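Long-range contacts in superoxide dismutase [Mn/Fe] (Porphyromonas gingivalis, PDB 1UES), which converts superoxide radicals into dioxygen and hydrogen peroxide by alternately reducing and oxidising a manganese or iron ion held in each subunit of a homodimer: residues F65-L76 with N141-P152; F107-L118 with R171-W179. The protein carries 1 engineered substitution. All blocks are in the same frame, centred on the assembly; numbering follows the deposited sequence.

Contact 1. Residues F65-L76 with N141-P152; sequences FNNAGQTLNHNL and NAGNPVRKGLNP. With MN (manganese (II) ion), chain E.
Gly-69 and Ala-142 bring the backbones to 5.0 Å between their CA atoms, where the loop that leaves strand 134-140 runs close against helix 62-79. Because Gly-69 has no side chain, the carbonyl of Ala-142 can settle on the helix surface, and Gly-69 CA makes a CA-H...O contact of 3.6 Å with Ala-142 O. The methyl of Ala-142 packs against Phe-65 CE2 and lies 3.5 Å from Asn-66 O. A water joins Asn-66 OD1, to which it donates, with Ala-142 N, from which it accepts.

At one end of the contact, the guanidinium of Arg-147 lies flat on the ring of Phe-65 as a cation-pi stack, with planes 14° apart and Arg-147 CZ 3.6 Å above the centre of the Phe-65 ring. Phe-65 turns its ring toward the loop with CG anti to the backbone N (chi1 175°). The polar end of Arg-147 also engages Ser-60. Asn-73 ND2 donates to Gly-143 O at 2.9 Å; the carbonyl lies near the amide plane of Asn-73, but the donor stands above the carbonyl plane. Asn-73 OD1 accepts a hydrogen bond from Trp-125 NE1.

This is part of the junction between the alpha-hairpin and C-terminal domains of the iron/manganese superoxide dismutase fold, and it backs directly onto the active site. On the same helix His-74 NE2 binds manganese at 2.2 Å, alongside His-27, Asp-157 and His-161. His-74 ND1 donates to Gln-70 O, which, with the metal bond, helps to set the rotation of the imidazole. Gln-70 NE2 donates to the metal-bound water, and its OE1, held by Trp-123 NE1, passes 3.5 Å from Ala-142 CA. Farther along, Leu-72 CD2 meets Val-146 CG2, and Leu-76 CD1 reaches Pro-152 CG at 3.8 Å.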
loop_
_atom_site.group_PDB
_atom_site.type_symbol
_atom_site.label_atom_id
_atom_site.label_comp_id
_atom_site.label_asym_id
_atom_site.label_seq_id
_atom_site.Cartn_x
_atom_site.Cartn_y
_atom_site.Cartn_z
ATOM N N PHE A 65 1.332 -16.227 5.740
ATOM C CA PHE A 65 2.442 -15.367 6.051
ATOM C C PHE A 65 2.019 -13.901 6.051
ATOM O O PHE A 65 2.436 -13.156 6.918
ATOM C CB PHE A 65 3.599 -15.501 5.071
ATOM C CG PHE A 65 4.700 -14.515 5.349
ATOM C CD1 PHE A 65 5.571 -14.709 6.424
ATOM C CD2 PHE A 65 4.813 -13.342 4.610
ATOM C CE1 PHE A 65 6.524 -13.742 6.755
ATOM C CE2 PHE A 65 5.760 -12.383 4.936
ATOM C CZ PHE A 65 6.616 -12.579 6.013
ATOM N N ASN A 66 1.223 -13.483 5.069
ATOM C CA ASN A 66 0.803 -12.074 5.014
ATOM C C ASN A 66 0.109 -11.632 6.298
ATOM O O ASN A 66 0.355 -10.520 6.812
ATOM C CB ASN A 66 -0.113 -11.827 3.791
ATOM C CG ASN A 66 0.645 -11.907 2.472
ATOM O OD1 ASN A 66 1.869 -11.768 2.453
ATOM N ND2 ASN A 66 -0.079 -12.144 1.357
ATOM N N ASN A 67 -0.741 -12.492 6.860
ATOM C CA ASN A 67 -1.423 -12.079 8.073
ATOM C C ASN A 67 -0.566 -12.237 9.309
ATOM O O ASN A 67 -0.630 -11.418 10.207
ATOM C CB ASN A 67 -2.753 -12.812 8.208
ATOM C CG ASN A 67 -3.747 -12.355 7.167
ATOM O OD1 ASN A 67 -4.290 -11.243 7.266
ATOM N ND2 ASN A 67 -4.013 -13.197 6.169
ATOM N N ALA A 68 0.287 -13.258 9.316
ATOM C CA ALA A 68 1.187 -13.491 10.454
ATOM C C ALA A 68 2.199 -12.343 10.538
ATOM O O ALA A 68 2.399 -11.752 11.613
ATOM C CB ALA A 68 1.944 -14.834 10.263
ATOM N N GLY A 69 2.846 -12.057 9.399
ATOM C CA GLY A 69 3.840 -11.006 9.331
ATOM C C GLY A 69 3.230 -9.690 9.755
ATOM O O GLY A 69 3.852 -8.974 10.528
ATOM N N GLN A 70 2.013 -9.404 9.283
ATOM C CA GLN A 70 1.352 -8.148 9.660
ATOM C C GLN A 70 1.037 -8.125 11.151
ATOM O O GLN A 70 1.200 -7.082 11.796
ATOM C CB GLN A 70 0.081 -7.929 8.834
ATOM C CG GLN A 70 0.356 -7.423 7.401
ATOM C CD GLN A 70 1.162 -6.109 7.362
ATOM O OE1 GLN A 70 2.377 -6.111 7.561
ATOM N NE2 GLN A 70 0.483 -5.000 7.098
ATOM N N THR A 71 0.602 -9.253 11.715
ATOM C CA THR A 71 0.307 -9.279 13.136
ATOM C C THR A 71 1.573 -9.006 13.928
ATOM O O THR A 71 1.598 -8.146 14.790
ATOM C CB THR A 71 -0.321 -10.615 13.574
ATOM O OG1 THR A 71 -1.547 -10.782 12.879
ATOM C CG2 THR A 71 -0.636 -10.625 15.046
ATOM N N LEU A 72 2.652 -9.701 13.601
ATOM C CA LEU A 72 3.880 -9.474 14.329
ATOM C C LEU A 72 4.417 -8.048 14.160
ATOM O O LEU A 72 4.842 -7.419 15.128
ATOM C CB LEU A 72 4.933 -10.487 13.877
ATOM C CG LEU A 72 6.289 -10.231 14.522
ATOM C CD1 LEU A 72 6.187 -10.403 16.023
ATOM C CD2 LEU A 72 7.339 -11.169 13.921
ATOM N N ASN A 73 4.389 -7.542 12.934
ATOM C CA ASN A 73 4.891 -6.210 12.676
ATOM C C ASN A 73 4.108 -5.194 13.525
ATOM O O ASN A 73 4.694 -4.314 14.145
ATOM C CB ASN A 73 4.743 -5.830 11.177
ATOM C CG ASN A 73 5.876 -6.383 10.312
ATOM O OD1 ASN A 73 7.019 -6.375 10.736
ATOM N ND2 ASN A 73 5.553 -6.849 9.104
ATOM N N HIS A 74 2.790 -5.306 13.544
ATOM C CA HIS A 74 2.003 -4.333 14.300
ATOM C C HIS A 74 2.201 -4.484 15.779
ATOM O O HIS A 74 2.194 -3.492 16.492
ATOM C CB HIS A 74 0.525 -4.437 13.945
ATOM C CG HIS A 74 0.225 -3.910 12.580
ATOM N ND1 HIS A 74 0.303 -4.690 11.454
ATOM C CD2 HIS A 74 -0.096 -2.670 12.158
ATOM C CE1 HIS A 74 0.045 -3.961 10.384
ATOM N NE2 HIS A 74 -0.204 -2.727 10.783
ATOM N N ASN A 75 2.349 -5.720 16.253
ATOM C CA ASN A 75 2.556 -5.922 17.677
ATOM C C ASN A 75 3.800 -5.206 18.159
ATOM O O ASN A 75 3.761 -4.550 19.191
ATOM C CB ASN A 75 2.609 -7.411 18.021
ATOM C CG ASN A 75 1.238 -8.076 17.923
ATOM O OD1 ASN A 75 0.223 -7.396 17.742
ATOM N ND2 ASN A 75 1.201 -9.408 18.056
ATOM N N LEU A 76 4.896 -5.311 17.417
ATOM C CA LEU A 76 6.126 -4.622 17.766
ATOM C C LEU A 76 5.993 -3.109 17.548
ATOM O O LEU A 76 6.489 -2.289 18.317
ATOM C CB LEU A 76 7.262 -5.172 16.905
ATOM C CG LEU A 76 7.574 -6.651 17.219
ATOM C CD1 LEU A 76 8.450 -7.228 16.142
ATOM C CD2 LEU A 76 8.249 -6.775 18.602
ATOM N N ASN A 141 5.400 -4.989 1.860
ATOM C CA ASN A 141 4.184 -5.611 2.339
ATOM C C ASN A 141 4.238 -6.163 3.758
ATOM O O ASN A 141 4.253 -5.377 4.686
ATOM C CB ASN A 141 3.743 -6.657 1.311
ATOM C CG ASN A 141 3.185 -5.998 0.079
ATOM O OD1 ASN A 141 3.207 -4.777 -0.007
ATOM N ND2 ASN A 141 2.669 -6.776 -0.862
ATOM N N ALA A 142 4.259 -7.480 3.940
ATOM C CA ALA A 142 4.259 -8.024 5.295
ATOM C C ALA A 142 5.603 -8.473 5.869
ATOM O O ALA A 142 5.642 -9.064 6.950
ATOM C CB ALA A 142 3.260 -9.184 5.373
ATOM N N GLY A 143 6.687 -8.184 5.148
ATOM C CA GLY A 143 8.001 -8.595 5.592
ATOM C C GLY A 143 8.408 -8.241 6.993
ATOM O O GLY A 143 8.009 -7.214 7.543
ATOM N N ASN A 144 9.230 -9.107 7.572
ATOM C CA ASN A 144 9.752 -8.908 8.910
ATOM C C ASN A 144 11.129 -9.581 8.972
ATOM O O ASN A 144 11.290 -10.688 8.478
ATOM C CB ASN A 144 8.791 -9.524 9.930
ATOM C CG ASN A 144 9.207 -9.239 11.351
ATOM O OD1 ASN A 144 8.601 -8.409 12.069
ATOM N ND2 ASN A 144 10.244 -9.906 11.773
ATOM N N PRO A 145 12.126 -8.927 9.597
ATOM C CA PRO A 145 13.503 -9.428 9.741
ATOM C C PRO A 145 13.604 -10.835 10.287
ATOM O O PRO A 145 14.587 -11.536 10.026
ATOM C CB PRO A 145 14.156 -8.433 10.690
ATOM C CG PRO A 145 13.414 -7.176 10.470
ATOM C CD PRO A 145 11.976 -7.605 10.221
ATOM N N VAL A 146 12.609 -11.245 11.060
ATOM C CA VAL A 146 12.638 -12.595 11.603
ATOM C C VAL A 146 12.627 -13.643 10.503
ATOM O O VAL A 146 13.062 -14.779 10.704
ATOM C CB VAL A 146 11.466 -12.886 12.601
ATOM C CG1 VAL A 146 11.397 -11.815 13.631
ATOM C CG2 VAL A 146 10.150 -13.027 11.864
ATOM N N ARG A 147 12.135 -13.290 9.325
ATOM C CA ARG A 147 12.116 -14.275 8.255
ATOM C C ARG A 147 13.547 -14.537 7.755
ATOM O O ARG A 147 13.777 -15.476 6.995
ATOM C CB ARG A 147 11.223 -13.798 7.101
ATOM C CG ARG A 147 10.506 -14.922 6.354
ATOM C CD ARG A 147 9.753 -14.373 5.143
ATOM N NE ARG A 147 8.669 -15.262 4.709
ATOM C CZ ARG A 147 8.026 -15.143 3.554
ATOM N NH1 ARG A 147 8.350 -14.170 2.704
ATOM N NH2 ARG A 147 7.052 -15.993 3.249
ATOM N N LYS A 148 14.491 -13.707 8.206
ATOM C CA LYS A 148 15.908 -13.797 7.826
ATOM C C LYS A 148 16.798 -14.168 9.013
ATOM O O LYS A 148 18.020 -14.099 8.931
ATOM C CB LYS A 148 16.372 -12.439 7.292
ATOM C CG LYS A 148 16.666 -12.403 5.824
ATOM C CD LYS A 148 17.153 -11.011 5.434
ATOM C CE LYS A 148 16.549 -9.935 6.316
ATOM N NZ LYS A 148 15.217 -9.524 5.800
ATOM N N GLY A 149 16.187 -14.520 10.131
ATOM C CA GLY A 149 16.940 -14.876 11.321
ATOM C C GLY A 149 17.413 -13.683 12.140
ATOM O O GLY A 149 18.061 -13.845 13.168
ATOM N N LEU A 150 17.061 -12.477 11.702
ATOM C CA LEU A 150 17.468 -11.247 12.380
ATOM C C LEU A 150 16.526 -10.848 13.510
ATOM O O LEU A 150 15.362 -11.291 13.562
ATOM C CB LEU A 150 17.551 -10.105 11.373
ATOM C CG LEU A 150 18.663 -10.272 10.340
ATOM C CD1 LEU A 150 18.599 -9.180 9.295
ATOM C CD2 LEU A 150 19.999 -10.233 11.059
ATOM N N ASN A 151 17.034 -9.987 14.392
ATOM C CA ASN A 151 16.293 -9.499 15.538
ATOM C C ASN A 151 15.637 -8.167 15.212
ATOM O O ASN A 151 16.330 -7.191 14.985
ATOM C CB ASN A 151 17.252 -9.289 16.706
ATOM C CG ASN A 151 16.544 -9.045 17.985
ATOM O OD1 ASN A 151 15.574 -9.733 18.302
ATOM N ND2 ASN A 151 17.017 -8.072 18.754
ATOM N N PRO A 152 14.291 -8.097 15.236
ATOM C CA PRO A 152 13.589 -6.837 14.927
ATOM C C PRO A 152 13.606 -5.840 16.083
ATOM O O PRO A 152 13.022 -6.114 17.129
ATOM C CB PRO A 152 12.173 -7.302 14.588
ATOM C CG PRO A 152 11.985 -8.528 15.460
ATOM C CD PRO A 152 13.359 -9.192 15.553
HETATM MN MN MN E . -0.139 -0.923 9.526
HETATM O O HOH W 1 4.064 -9.839 2.190
HETATM O O HOH W 2 0.977 -2.110 7.990
#

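Contact 2. Residues F107-L118 with R171-W179; sequences FKEEFNTAGTTL and RADHLKDLW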
loop_
_atom_site.group_PDB
_atom_site.type_symbol
_atom_site.label_atom_id
_atom_site.label_comp_id
_atom_site.label_asym_id
_atom_site.label_seq_id
_atom_site.Cartn_x
_atom_site.Cartn_y
_atom_site.Cartn_z
ATOM N N PHE A 107 21.869 8.298 11.565
ATOM C CA PHE A 107 21.058 7.098 11.507
ATOM C C PHE A 107 19.626 7.459 11.122
ATOM O O PHE A 107 19.026 6.820 10.251
ATOM C CB PHE A 107 21.030 6.384 12.857
ATOM C CG PHE A 107 19.911 5.379 12.973
ATOM C CD1 PHE A 107 19.900 4.245 12.170
ATOM C CD2 PHE A 107 18.850 5.589 13.849
ATOM C CE1 PHE A 107 18.847 3.331 12.230
ATOM C CE2 PHE A 107 17.797 4.679 13.908
ATOM C CZ PHE A 107 17.806 3.549 13.094
ATOM N N LYS A 108 19.082 8.489 11.761
ATOM C CA LYS A 108 17.706 8.881 11.469
ATOM C C LYS A 108 17.587 9.251 10.003
ATOM O O LYS A 108 16.611 8.893 9.337
ATOM C CB LYS A 108 17.280 10.059 12.333
ATOM C CG LYS A 108 17.211 9.732 13.812
ATOM C CD LYS A 108 17.429 10.996 14.612
ATOM C CE LYS A 108 16.146 11.743 14.790
ATOM N NZ LYS A 108 16.404 13.043 15.470
ATOM N N GLU A 109 18.586 9.961 9.496
ATOM C CA GLU A 109 18.563 10.353 8.096
ATOM C C GLU A 109 18.473 9.121 7.186
ATOM O O GLU A 109 17.651 9.081 6.279
ATOM C CB GLU A 109 19.805 11.206 7.769
ATOM C CG GLU A 109 20.761 10.577 6.753
ATOM C CD GLU A 109 21.594 11.602 5.965
ATOM O OE1 GLU A 109 22.509 11.162 5.233
ATOM O OE2 GLU A 109 21.347 12.831 6.072
ATOM N N GLU A 110 19.298 8.108 7.433
ATOM C CA GLU A 110 19.288 6.913 6.596
ATOM C C GLU A 110 18.014 6.111 6.746
ATOM O O GLU A 110 17.490 5.582 5.764
ATOM C CB GLU A 110 20.484 6.014 6.907
ATOM C CG GLU A 110 21.810 6.723 6.712
ATOM C CD GLU A 110 22.992 5.855 7.061
ATOM O OE1 GLU A 110 22.935 4.626 6.813
ATOM O OE2 GLU A 110 23.987 6.402 7.582
ATOM N N PHE A 111 17.517 6.030 7.973
ATOM C CA PHE A 111 16.292 5.282 8.241
ATOM C C PHE A 111 15.111 5.960 7.530
ATOM O O PHE A 111 14.328 5.306 6.810
ATOM C CB PHE A 111 16.078 5.214 9.764
ATOM C CG PHE A 111 15.269 4.017 10.218
ATOM C CD1 PHE A 111 13.962 4.179 10.658
ATOM C CD2 PHE A 111 15.821 2.738 10.212
ATOM C CE1 PHE A 111 13.206 3.067 11.094
ATOM C CE2 PHE A 111 15.077 1.614 10.643
ATOM C CZ PHE A 111 13.765 1.782 11.086
ATOM N N ASN A 112 14.994 7.270 7.713
ATOM C CA ASN A 112 13.935 8.026 7.053
ATOM C C ASN A 112 14.019 7.837 5.533
ATOM O O ASN A 112 12.999 7.652 4.855
ATOM C CB ASN A 112 14.073 9.525 7.373
ATOM C CG ASN A 112 13.735 9.865 8.820
ATOM O OD1 ASN A 112 13.182 9.055 9.566
ATOM N ND2 ASN A 112 14.085 11.079 9.223
ATOM N N THR A 113 15.235 7.860 4.989
ATOM C CA THR A 113 15.393 7.722 3.550
ATOM C C THR A 113 14.940 6.353 3.070
ATOM O O THR A 113 14.300 6.244 2.047
ATOM C CB THR A 113 16.842 7.954 3.093
ATOM O OG1 THR A 113 17.211 9.320 3.340
ATOM C CG2 THR A 113 16.946 7.690 1.617
ATOM N N ALA A 114 15.262 5.316 3.832
ATOM C CA ALA A 114 14.852 3.963 3.490
ATOM C C ALA A 114 13.319 3.863 3.506
ATOM O O ALA A 114 12.712 3.188 2.667
ATOM C CB ALA A 114 15.451 2.976 4.492
ATOM N N GLY A 115 12.700 4.539 4.468
ATOM C CA GLY A 115 11.251 4.506 4.576
ATOM C C GLY A 115 10.571 5.254 3.454
ATOM O O GLY A 115 9.564 4.803 2.897
ATOM N N THR A 116 11.136 6.407 3.109
ATOM C CA THR A 116 10.589 7.230 2.046
ATOM C C THR A 116 10.743 6.595 0.662
ATOM O O THR A 116 9.833 6.716 -0.175
ATOM C CB THR A 116 11.259 8.633 2.046
ATOM O OG1 THR A 116 10.960 9.315 3.273
ATOM C CG2 THR A 116 10.739 9.474 0.896
ATOM N N THR A 117 11.861 5.904 0.419
ATOM C CA THR A 117 12.095 5.296 -0.884
ATOM C C THR A 117 11.505 3.895 -1.065
ATOM O O THR A 117 11.640 3.303 -2.131
ATOM C CB THR A 117 13.604 5.247 -1.256
ATOM O OG1 THR A 117 14.307 4.427 -0.317
ATOM C CG2 THR A 117 14.208 6.666 -1.276
ATOM N N LEU A 118 10.844 3.361 -0.043
ATOM C CA LEU A 118 10.227 2.045 -0.178
ATOM C C LEU A 118 8.971 2.230 -1.043
ATOM O O LEU A 118 8.034 2.946 -0.659
ATOM C CB LEU A 118 9.860 1.490 1.200
ATOM C CG LEU A 118 9.504 -0.002 1.312
ATOM C CD1 LEU A 118 9.701 -0.471 2.743
ATOM C CD2 LEU A 118 8.071 -0.220 0.892
ATOM N N ARG A 171 4.601 11.196 3.465
ATOM C CA ARG A 171 5.224 10.101 4.198
ATOM C C ARG A 171 6.486 10.536 4.941
ATOM O O ARG A 171 6.677 10.166 6.097
ATOM C CB ARG A 171 5.571 8.947 3.258
ATOM C CG ARG A 171 6.092 7.732 4.006
ATOM C CD ARG A 171 6.680 6.702 3.097
ATOM N NE ARG A 171 5.641 5.941 2.389
ATOM C CZ ARG A 171 5.913 4.905 1.616
ATOM N NH1 ARG A 171 7.177 4.529 1.467
ATOM N NH2 ARG A 171 4.939 4.264 0.976
ATOM N N ALA A 172 7.353 11.302 4.275
ATOM C CA ALA A 172 8.583 11.766 4.918
ATOM C C ALA A 172 8.335 12.563 6.185
ATOM O O ALA A 172 9.045 12.381 7.183
ATOM C CB ALA A 172 9.407 12.615 3.921
ATOM N N ASP A 173 7.338 13.447 6.163
ATOM C CA ASP A 173 7.029 14.254 7.336
ATOM C C ASP A 173 6.554 13.351 8.480
ATOM O O ASP A 173 6.868 13.608 9.636
ATOM C CB ASP A 173 5.967 15.327 7.022
ATOM C CG ASP A 173 6.506 16.434 6.101
ATOM O OD1 ASP A 173 7.752 16.513 5.902
ATOM O OD2 ASP A 173 5.676 17.207 5.559
ATOM N N HIS A 174 5.809 12.289 8.153
ATOM C CA HIS A 174 5.342 11.372 9.183
ATOM C C HIS A 174 6.525 10.670 9.819
ATOM O O HIS A 174 6.577 10.528 11.034
ATOM C CB HIS A 174 4.418 10.315 8.586
ATOM C CG HIS A 174 4.071 9.206 9.536
ATOM N ND1 HIS A 174 3.228 9.374 10.607
ATOM C CD2 HIS A 174 4.384 7.887 9.499
ATOM C CE1 HIS A 174 3.029 8.203 11.194
ATOM N NE2 HIS A 174 3.725 7.289 10.539
ATOM N N LEU A 175 7.461 10.216 8.992
ATOM C CA LEU A 175 8.625 9.513 9.511
ATOM C C LEU A 175 9.428 10.408 10.419
ATOM O O LEU A 175 9.899 9.976 11.488
ATOM C CB LEU A 175 9.495 9.005 8.366
ATOM C CG LEU A 175 8.781 7.999 7.434
ATOM C CD1 LEU A 175 9.810 7.356 6.515
ATOM C CD2 LEU A 175 8.046 6.913 8.241
ATOM N N LYS A 176 9.575 11.666 10.015
ATOM C CA LYS A 176 10.351 12.573 10.859
ATOM C C LYS A 176 9.691 12.736 12.238
ATOM O O LYS A 176 10.396 12.828 13.257
ATOM C CB LYS A 176 10.583 13.913 10.128
ATOM C CG LYS A 176 9.514 14.944 10.295
ATOM C CD LYS A 176 9.334 15.771 9.010
ATOM C CE LYS A 176 8.255 16.821 9.188
ATOM N NZ LYS A 176 7.293 16.385 10.227
ATOM N N ASP A 177 8.358 12.717 12.293
ATOM C CA ASP A 177 7.639 12.852 13.541
ATOM C C ASP A 177 7.636 11.575 14.373
ATOM O O ASP A 177 7.461 11.638 15.569
ATOM C CB ASP A 177 6.171 13.255 13.314
ATOM C CG ASP A 177 6.001 14.735 12.988
ATOM O OD1 ASP A 177 6.840 15.555 13.438
ATOM O OD2 ASP A 177 5.023 15.068 12.284
ATOM N N LEU A 178 7.829 10.413 13.755
ATOM C CA LEU A 178 7.777 9.188 14.534
ATOM C C LEU A 178 8.846 9.161 15.590
ATOM O O LEU A 178 8.672 8.559 16.642
ATOM C CB LEU A 178 7.919 7.973 13.622
ATOM C CG LEU A 178 6.669 7.559 12.860
ATOM C CD1 LEU A 178 7.065 6.373 11.939
ATOM C CD2 LEU A 178 5.526 7.181 13.816
ATOM N N TRP A 179 9.971 9.808 15.311
ATOM C CA TRP A 179 11.049 9.790 16.300
ATOM C C TRP A 179 10.652 10.346 17.657
ATOM O O TRP A 179 11.174 9.914 18.704
ATOM C CB TRP A 179 12.262 10.530 15.751
ATOM C CG TRP A 179 12.749 9.977 14.483
ATOM C CD1 TRP A 179 12.575 10.511 13.228
ATOM C CD2 TRP A 179 13.475 8.750 14.298
ATOM N NE1 TRP A 179 13.148 9.688 12.287
ATOM C CE2 TRP A 179 13.703 8.606 12.911
ATOM C CE3 TRP A 179 13.953 7.755 15.175
ATOM C CZ2 TRP A 179 14.388 7.511 12.367
ATOM C CZ3 TRP A 179 14.645 6.653 14.618
ATOM C CH2 TRP A 179 14.847 6.551 13.236
#
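With CG anti to the carbonyl carbon in both residues (chi1 -57° in Trp-179, -70° in Asn-112), the indole is brought against helix 104-116 and the amide oxygen to its edge. There Trp-179 NE1 donates to Asn-112 OD1 at 2.8 Å, the bond lying in the carbonyl plane on a lone pair. Lys-108 CG sits over the centre of the six-membered indole ring, 3.7 Å from its centroid, a CH-pi contact; the ammonium goes on to Glu-105. Trp-179 CH2 completes an aromatic cluster, 3.6 Å from both Phe-107 CE2 and Phe-111 CD1, with the rings set obliquely.

At the other end, Arg-171 NH1 donates to Gly-115 O and to Leu-118 O, each at 2.8 Å, gripping the chain where helix 104-116 finishes; Arg-171 NH2 and NE are hydrogen-bonded in turn to Gly-120 O and Tyr-163 OH. Between these anchors Leu-175 CD1 packs 3.7 Å from Gly-115 CA, a closeness possible because glycine has no side chain.

Segments 107-116 and 171-178 run antiparallel at 144°, their axes 9.4 Å apart at closest approach, and rest on the three-stranded sheet: Phe-156 of strand 151-157 meets Trp-179 and Phe-111 edge-to-face, while Val-124 and Leu-126 of strand 122-128 touch Phe-111.

The two contacts lie on opposite sides of the chain's centre, with their own centres 19 Å apart and their nearest atoms about 6 Å apart, so they do not touch. Their segments alternate along the sequence: 65-76, 107-118, 141-152, 171-179. Contact 1 joins the alpha-hairpin domain to the C-terminal domain, whereas contact 2 is internal to the latter. The antiparallel sheet connects them: strand 122-128 offers Trp-125 to contact 1 and the residues next to it to contact 2. Strand 151-157 begins in contact 1, runs beside contact 2 and ends at Asp-157, so contact 1 supplies a metal ligand directly, and contact 2 lies close to the strand that carries another.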